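Local coordinates for WYL1 (Ruminococcus sp., PDB 6OAW), which is a WYL-domain accessory protein that probably modulates the RNA-targeting effector of a Type VI-D CRISPR-Cas system, at residues N212-E217 with F302-S307; Y238-S243 with H295-P300. All blocks are in the same frame, centred on the assembly; numbering follows the deposited sequence.

How the interactions relate
Both contacts lie where the antiparallel sheet meets helix 287-298 and the chain just after it, and their centres are about 11 Å apart on the same side of the chain's centre. In sequence order come the loop 212-217, which joins strands 205-211 and 219-230, the strand segment 238-243, the helix end 295-300 and the loop 302-307, so interaction 2 falls within the span that interaction 1 brackets. Interaction 2 is the buried one, helix against sheet; interaction 1 is a small surface touch. They adjoin at Leu296, whose CD2 packs 3.2 Å from Ser304 N. Both sit where the chain passes from helix 287-298, beside the sheet, toward strand 310-314.

Interaction 1: N212-E217 with F302-S307; sequences NMYSRE and FGSDES
Tyr214 and Ser304 meet through their hydroxyl ends, and nothing else of the two loops comes close: the nearest CA atoms, those of the same two residues, are still 11.2 Å apart, and only 55 Å² of surface is buried in all. Following Tyr214 outward, CB points from the hairpin loop toward the 302-307 loop. With CG anti to the carbonyl carbon (chi1 -65°), the ring extends until its hydroxyl meets Ser304. One face of the ring is covered by the preceding side chain, with CG of the selenomethionine Met213 lying 3.5 Å above the plane over the ring centre. At the far end CZ comes to 4.2 Å from Ser304 OG. Beyond it, the Tyr214 OH reaches 3.1 Å from Ser304 OG and 3.8 Å from Ser304 CB. The firm polar partner of the phenol is the carboxylate of Asp255, to which Tyr214 OH hydrogen-bonds through OD1; Ser304 OG also lies near that oxygen, without a geometry that settles a bond. Ser304 is presented by a type I beta turn from Phe302 to Asp305, closed by a bond from Asp305 N to Phe302 O of 3.2 Å. Behind the tyrosine, Ser215 OG donates to Glu217 O (3.0 Å) within the same loop. The 212-217 loop joins strands 205-211 and 219-230, and Tyr214 leans from it onto strand 253-258, where its ring meets Tyr257 edge-to-face and its hydroxyl finds Asp255. The loop 302-307, which starts with the turn, follows helix 287-298 and precedes strand 310-314, with Phe302 packed on helix 350-357, so this slender surface contact lies between a strand-connecting loop of the sheet and the chain leading to the C-terminal region.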
ATOM      1  N   ASN B 212       1.316   6.845 -27.481  1.00 54.15           N
ATOM      2  CA  ASN B 212      -0.165   6.995 -27.553  1.00 55.97           C
ATOM      3  C   ASN B 212      -0.590   7.713 -26.269  1.00 52.80           C
ATOM      4  O   ASN B 212      -1.731   7.548 -25.812  1.00 51.67           O
ATOM      5  CB  ASN B 212      -0.872   5.659 -27.812  1.00 58.31           C
ATOM      6  CG  ASN B 212      -0.608   4.614 -26.751  1.00 57.51           C
ATOM      7  OD1 ASN B 212       0.136   4.849 -25.807  1.00 57.04           O
ATOM      8  ND2 ASN B 212      -1.224   3.456 -26.900  1.00 60.12           N
HETATM    9  N   MSE B 213       0.324   8.492 -25.693  1.00 51.31           N
HETATM   10  CA  MSE B 213       0.035   9.360 -24.516  1.00 50.51           C
HETATM   11  C   MSE B 213      -0.990  10.444 -24.889  1.00 52.06           C
HETATM   12  O   MSE B 213      -1.893  10.685 -24.068  1.00 50.34           O
HETATM   13  CB  MSE B 213       1.328  10.000 -24.026  1.00 50.79           C
HETATM   14  CG  MSE B 213       1.139  11.053 -22.964  1.00 51.97           C
HETATM   15 SE   MSE B 213       0.519  10.179 -21.328  1.00 53.80          SE
HETATM   16  CE  MSE B 213       0.198  11.641 -20.045  1.00 53.08           C
ATOM     17  N   TYR B 214      -0.825  11.101 -26.052  1.00 54.00           N
ATOM     18  CA  TYR B 214      -1.651  12.260 -26.499  1.00 56.47           C
ATOM     19  C   TYR B 214      -2.371  11.935 -27.820  1.00 60.46           C
ATOM     20  O   TYR B 214      -2.857  12.876 -28.471  1.00 61.11           O
ATOM     21  CB  TYR B 214      -0.777  13.527 -26.610  1.00 56.50           C
ATOM     22  CG  TYR B 214      -0.221  13.997 -25.287  1.00 54.31           C
ATOM     23  CD1 TYR B 214      -1.074  14.267 -24.222  1.00 53.06           C
ATOM     24  CD2 TYR B 214       1.151  14.119 -25.068  1.00 54.29           C
ATOM     25  CE1 TYR B 214      -0.593  14.662 -22.984  1.00 51.57           C
ATOM     26  CE2 TYR B 214       1.653  14.518 -23.832  1.00 51.85           C
ATOM     27  CZ  TYR B 214       0.772  14.804 -22.796  1.00 51.44           C
ATOM     28  OH  TYR B 214       1.204  15.170 -21.559  1.00 52.75           O
ATOM     29  N   SER B 215      -2.442  10.652 -28.196  1.00 62.40           N
ATOM     30  CA  SER B 215      -3.062  10.178 -29.464  1.00 66.06           C
ATOM     31  C   SER B 215      -3.609   8.753 -29.289  1.00 68.34           C
ATOM     32  O   SER B 215      -3.067   8.015 -28.445  1.00 65.17           O
ATOM     33  CB  SER B 215      -2.077  10.269 -30.603  1.00 66.02           C
ATOM     34  OG  SER B 215      -0.778   9.870 -30.199  1.00 63.36           O
ATOM     35  N   ARG B 216      -4.671   8.403 -30.035  1.00 73.73           N
ATOM     36  CA  ARG B 216      -5.256   7.030 -30.073  1.00 75.95           C
ATOM     37  C   ARG B 216      -4.284   6.121 -30.831  1.00 76.54           C
ATOM     38  O   ARG B 216      -4.004   5.046 -30.292  1.00 78.85           O
ATOM     39  CB  ARG B 216      -6.651   6.986 -30.715  1.00 80.70           C
ATOM     40  CG  ARG B 216      -7.379   5.655 -30.537  1.00 81.04           C
ATOM     41  N   GLU B 217      -3.790   6.540 -32.009  1.00 77.59           N
ATOM     42  CA  GLU B 217      -2.724   5.810 -32.751  1.00 78.94           C
ATOM     43  C   GLU B 217      -1.342   6.318 -32.292  1.00 76.82           C
ATOM     44  O   GLU B 217      -1.199   7.515 -32.009  1.00 73.96           O
ATOM     45  CB  GLU B 217      -2.878   5.917 -34.270  1.00 83.33           C
ATOM     46  CG  GLU B 217      -4.278   5.593 -34.813  1.00 87.95           C
ATOM     47  CD  GLU B 217      -4.809   4.157 -34.790  1.00 90.04           C
ATOM     48  OE1 GLU B 217      -4.135   3.243 -34.251  1.00 89.71           O
ATOM     49  OE2 GLU B 217      -5.928   3.952 -35.313  1.00 93.99           O
ATOM     50  N   PHE B 302      -0.735  16.763 -13.810  1.00 48.38           N
ATOM     51  CA  PHE B 302      -1.547  17.963 -14.151  1.00 52.96           C
ATOM     52  C   PHE B 302      -0.660  19.153 -14.531  1.00 54.21           C
ATOM     53  O   PHE B 302      -1.153  20.052 -15.154  1.00 55.27           O
ATOM     54  CB  PHE B 302      -2.496  18.336 -13.010  1.00 54.37           C
ATOM     55  CG  PHE B 302      -3.515  17.267 -12.720  1.00 54.96           C
ATOM     56  CD1 PHE B 302      -4.379  16.828 -13.710  1.00 55.69           C
ATOM     57  CD2 PHE B 302      -3.569  16.664 -11.477  1.00 56.03           C
ATOM     58  CE1 PHE B 302      -5.294  15.822 -13.459  1.00 56.88           C
ATOM     59  CE2 PHE B 302      -4.496  15.666 -11.220  1.00 57.14           C
ATOM     60  CZ  PHE B 302      -5.356  15.245 -12.208  1.00 57.64           C
ATOM     61  N   GLY B 303       0.625  19.146 -14.208  1.00 56.62           N
ATOM     62  CA  GLY B 303       1.539  20.225 -14.633  1.00 60.34           C
ATOM     63  C   GLY B 303       1.511  20.467 -16.138  1.00 62.57           C
ATOM     64  O   GLY B 303       1.669  21.647 -16.526  1.00 68.06           O
ATOM     65  N   SER B 304       1.281  19.415 -16.939  1.00 78.10           N
ATOM     66  CA  SER B 304       1.279  19.386 -18.430  1.00 81.64           C
ATOM     67  C   SER B 304       0.127  20.210 -19.037  1.00 80.33           C
ATOM     68  O   SER B 304       0.290  20.689 -20.177  1.00 80.39           O
ATOM     69  CB  SER B 304       1.223  17.957 -18.928  1.00 82.55           C
ATOM     70  OG  SER B 304       1.932  17.843 -20.155  1.00 86.68           O
ATOM     71  N   ASP B 305      -0.990  20.369 -18.310  1.00 79.36           N
ATOM     72  CA  ASP B 305      -2.182  21.168 -18.731  1.00 78.68           C
ATOM     73  C   ASP B 305      -1.958  22.659 -18.377  1.00 79.40           C
ATOM     74  O   ASP B 305      -0.906  22.959 -17.761  1.00 77.15           O
ATOM     75  CB  ASP B 305      -3.452  20.525 -18.147  1.00 74.31           C
ATOM     76  N   GLU B 306      -2.908  23.554 -18.717  1.00 82.49           N
ATOM     77  CA  GLU B 306      -2.744  25.047 -18.675  1.00 86.29           C
ATOM     78  C   GLU B 306      -3.498  25.704 -17.489  1.00 86.13           C
ATOM     79  O   GLU B 306      -4.630  25.274 -17.174  1.00 77.10           O
ATOM     80  CB  GLU B 306      -3.184  25.665 -20.009  1.00 87.25           C
ATOM     81  CG  GLU B 306      -2.143  25.566 -21.118  1.00 91.06           C
ATOM     82  CD  GLU B 306      -0.916  26.447 -20.950  1.00 92.03           C
ATOM     83  N   SER B 307      -2.875  26.746 -16.904  1.00 92.87           N
ATOM     84  CA  SER B 307      -3.312  27.555 -15.721  1.00 89.57           C
ATOM     85  C   SER B 307      -4.452  28.530 -16.086  1.00 83.11           C
ATOM     86  O   SER B 307      -4.179  29.749 -16.283  1.00 87.00           O
ATOM     87  CB  SER B 307      -2.115  28.299 -15.122  1.00 88.79           C
TER

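Interaction 2: Y238-S243 with H295-P300; sequences YLVCLS and HLLSDP
Val240, central to strand 237-243, packs by apolar contact against two successive leucines near the end of helix 287-298. Its CG1, anti to the backbone N (chi1 179°), reaches CB of Leu296 at 3.8 Å, while CG2 lies 3.9 Å from CD2 of Leu297. That CD2 methyl sits against both branches of the valine, and the two side chains cross at about a right angle. The CB of Leu296 is directed toward the strand, whereas Leu297 leaves its backbone to one side and brings only its tip in.

Tyr238 and Pro300 form a second apolar pair, with CG of the tyrosine 3.8 Å from CB of the proline. Here a polar atom also meets a ring: Pro300 O stands 3.4 Å above one face of the Tyr238 ring, offset toward its rim and closest to CD2. The carbonyl is not left without a donor, because Ser256 OG of the adjacent strand hydrogen-bonds to it.

No hydrogen bond links strand and helix; the polar bonds lie within the helix end. His295 O accepts both Asp299 N, at 3.0 Å, and Ser298 OG, the hydroxyl sitting above the carbonyl plane. Asp299 is the first residue to leave helical geometry, and its OD1 accepts the N-H of Phe302, across the bend that contains Pro300.

With 219-230 and 253-258 flanking the strand, this is a helix packed on one face of an antiparallel sheet: alternate residues, Tyr238 and Val240, face the last turn of the helix and the proline just beyond it, an arrangement consistent with the Sm-like beta-sheet core of a WYL domain.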
ATOM      1  N   TYR B 238       6.084   8.640 -14.713  1.00 38.93           N
ATOM      2  CA  TYR B 238       6.115   9.625 -15.823  1.00 39.19           C
ATOM      3  C   TYR B 238       7.572   9.875 -16.222  1.00 39.86           C
ATOM      4  O   TYR B 238       8.436  10.028 -15.350  1.00 41.74           O
ATOM      5  CB  TYR B 238       5.434  10.924 -15.391  1.00 38.39           C
ATOM      6  CG  TYR B 238       3.973  10.806 -15.049  1.00 37.57           C
ATOM      7  CD1 TYR B 238       3.596  10.373 -13.789  1.00 37.12           C
ATOM      8  CD2 TYR B 238       2.975  11.072 -15.975  1.00 37.54           C
ATOM      9  CE1 TYR B 238       2.266  10.236 -13.441  1.00 36.81           C
ATOM     10  CE2 TYR B 238       1.630  10.966 -15.632  1.00 37.21           C
ATOM     11  CZ  TYR B 238       1.271  10.524 -14.365  1.00 37.09           C
ATOM     12  OH  TYR B 238      -0.021  10.385 -13.938  1.00 36.02           O
ATOM     13  N   LEU B 239       7.848   9.956 -17.518  1.00 41.36           N
ATOM     14  CA  LEU B 239       9.099  10.565 -18.026  1.00 42.59           C
ATOM     15  C   LEU B 239       8.866  12.065 -18.178  1.00 44.43           C
ATOM     16  O   LEU B 239       8.107  12.460 -19.079  1.00 45.83           O
ATOM     17  CB  LEU B 239       9.498   9.954 -19.367  1.00 42.99           C
ATOM     18  CG  LEU B 239      10.703  10.622 -20.013  1.00 44.24           C
ATOM     19  CD1 LEU B 239      11.906  10.596 -19.087  1.00 45.47           C
ATOM     20  CD2 LEU B 239      11.049   9.948 -21.328  1.00 45.79           C
ATOM     21  N   VAL B 240       9.465  12.869 -17.309  1.00 44.74           N
ATOM     22  CA  VAL B 240       9.539  14.337 -17.516  1.00 45.63           C
ATOM     23  C   VAL B 240      10.670  14.595 -18.505  1.00 47.33           C
ATOM     24  O   VAL B 240      11.745  14.039 -18.334  1.00 48.20           O
ATOM     25  CB  VAL B 240       9.710  15.116 -16.200  1.00 45.92           C
ATOM     26  CG1 VAL B 240       9.798  16.608 -16.466  1.00 47.44           C
ATOM     27  CG2 VAL B 240       8.576  14.834 -15.231  1.00 44.38           C
ATOM     28  N   CYS B 241      10.404  15.354 -19.560  1.00 50.01           N
ATOM     29  CA  CYS B 241      11.330  15.475 -20.718  1.00 51.74           C
ATOM     30  C   CYS B 241      11.025  16.736 -21.526  1.00 52.18           C
ATOM     31  O   CYS B 241      10.044  17.405 -21.212  1.00 50.78           O
ATOM     32  CB  CYS B 241      11.189  14.255 -21.613  1.00 51.61           C
ATOM     33  SG  CYS B 241       9.518  14.089 -22.284  1.00 51.86           S
ATOM     34  N   LEU B 242      11.819  17.009 -22.559  1.00 53.67           N
ATOM     35  CA  LEU B 242      11.385  17.893 -23.674  1.00 55.35           C
ATOM     36  C   LEU B 242      10.909  16.994 -24.813  1.00 54.96           C
ATOM     37  O   LEU B 242      11.541  15.936 -25.017  1.00 54.70           O
ATOM     38  CB  LEU B 242      12.516  18.810 -24.136  1.00 57.78           C
ATOM     39  CG  LEU B 242      13.287  19.527 -23.030  1.00 58.63           C
ATOM     40  CD1 LEU B 242      14.171  20.611 -23.621  1.00 61.62           C
ATOM     41  CD2 LEU B 242      12.349  20.121 -21.986  1.00 57.66           C
ATOM     42  N   SER B 243       9.823  17.389 -25.482  1.00 54.89           N
ATOM     43  CA  SER B 243       9.223  16.642 -26.612  1.00 55.77           C
ATOM     44  C   SER B 243       8.846  17.600 -27.748  1.00 58.02           C
ATOM     45  O   SER B 243       8.570  18.783 -27.465  1.00 57.58           O
ATOM     46  CB  SER B 243       8.053  15.874 -26.143  1.00 53.98           C
ATOM     47  OG  SER B 243       7.326  15.350 -27.243  1.00 53.88           O
ATOM     48  N   HIS B 295       8.215  22.517 -12.782  1.00 68.01           N
ATOM     49  CA  HIS B 295       6.739  22.456 -12.545  1.00 71.54           C
ATOM     50  C   HIS B 295       6.255  21.003 -12.728  1.00 66.88           C
ATOM     51  O   HIS B 295       5.568  20.496 -11.827  1.00 70.14           O
ATOM     52  CB  HIS B 295       6.019  23.519 -13.405  1.00 77.06           C
ATOM     53  CG  HIS B 295       4.526  23.554 -13.305  1.00 83.88           C
ATOM     54  ND1 HIS B 295       3.834  23.347 -12.116  1.00 88.40           N
ATOM     55  CD2 HIS B 295       3.586  23.797 -14.251  1.00 86.99           C
ATOM     56  CE1 HIS B 295       2.535  23.446 -12.344  1.00 90.77           C
ATOM     57  NE2 HIS B 295       2.357  23.732 -13.651  1.00 89.16           N
ATOM     58  N   LEU B 296       6.683  20.308 -13.788  1.00 62.88           N
ATOM     59  CA  LEU B 296       6.277  18.911 -14.093  1.00 58.21           C
ATOM     60  C   LEU B 296       6.854  17.912 -13.080  1.00 57.06           C
ATOM     61  O   LEU B 296       6.147  16.908 -12.789  1.00 53.95           O
ATOM     62  CB  LEU B 296       6.697  18.585 -15.520  1.00 56.90           C
ATOM     63  CG  LEU B 296       5.959  19.403 -16.569  1.00 59.10           C
ATOM     64  CD1 LEU B 296       6.569  19.197 -17.937  1.00 59.49           C
ATOM     65  CD2 LEU B 296       4.480  19.031 -16.585  1.00 61.08           C
ATOM     66  N   LEU B 297       8.070  18.150 -12.559  1.00 56.27           N
ATOM     67  CA  LEU B 297       8.653  17.272 -11.504  1.00 56.16           C
ATOM     68  C   LEU B 297       7.730  17.260 -10.278  1.00 54.99           C
ATOM     69  O   LEU B 297       7.600  16.195  -9.667  1.00 53.99           O
ATOM     70  CB  LEU B 297      10.049  17.759 -11.086  1.00 59.15           C
ATOM     71  CG  LEU B 297      11.184  17.632 -12.109  1.00 60.25           C
ATOM     72  CD1 LEU B 297      12.519  18.000 -11.444  1.00 62.10           C
ATOM     73  CD2 LEU B 297      11.250  16.231 -12.726  1.00 58.23           C
ATOM     74  N   SER B 298       7.141  18.394  -9.897  1.00 56.30           N
ATOM     75  CA  SER B 298       6.352  18.472  -8.642  1.00 59.00           C
ATOM     76  C   SER B 298       4.906  18.034  -8.907  1.00 57.64           C
ATOM     77  O   SER B 298       4.328  17.409  -7.993  1.00 58.22           O
ATOM     78  CB  SER B 298       6.438  19.813  -8.014  1.00 62.14           C
ATOM     79  OG  SER B 298       6.280  20.826  -8.988  1.00 63.72           O
ATOM     80  N   ASP B 299       4.367  18.279 -10.113  1.00 55.25           N
ATOM     81  CA  ASP B 299       3.057  17.701 -10.538  1.00 52.11           C
ATOM     82  C   ASP B 299       3.157  17.076 -11.933  1.00 47.95           C
ATOM     83  O   ASP B 299       2.897  17.703 -12.948  1.00 47.37           O
ATOM     84  CB  ASP B 299       1.924  18.724 -10.419  1.00 53.54           C
ATOM     85  CG  ASP B 299       0.573  18.023 -10.447  1.00 53.92           C
ATOM     86  OD1 ASP B 299       0.482  16.922 -11.051  1.00 53.91           O
ATOM     87  OD2 ASP B 299      -0.358  18.517  -9.797  1.00 57.15           O
ATOM     88  N   PRO B 300       3.561  15.803 -12.053  1.00 45.84           N
ATOM     89  CA  PRO B 300       3.754  15.208 -13.368  1.00 44.75           C
ATOM     90  C   PRO B 300       2.476  14.752 -14.062  1.00 43.59           C
ATOM     91  O   PRO B 300       2.604  14.359 -15.202  1.00 42.41           O
ATOM     92  CB  PRO B 300       4.608  13.966 -13.092  1.00 44.07           C
ATOM     93  CG  PRO B 300       4.204  13.584 -11.674  1.00 44.03           C
ATOM     94  CD  PRO B 300       3.958  14.899 -10.963  1.00 45.04           C
TER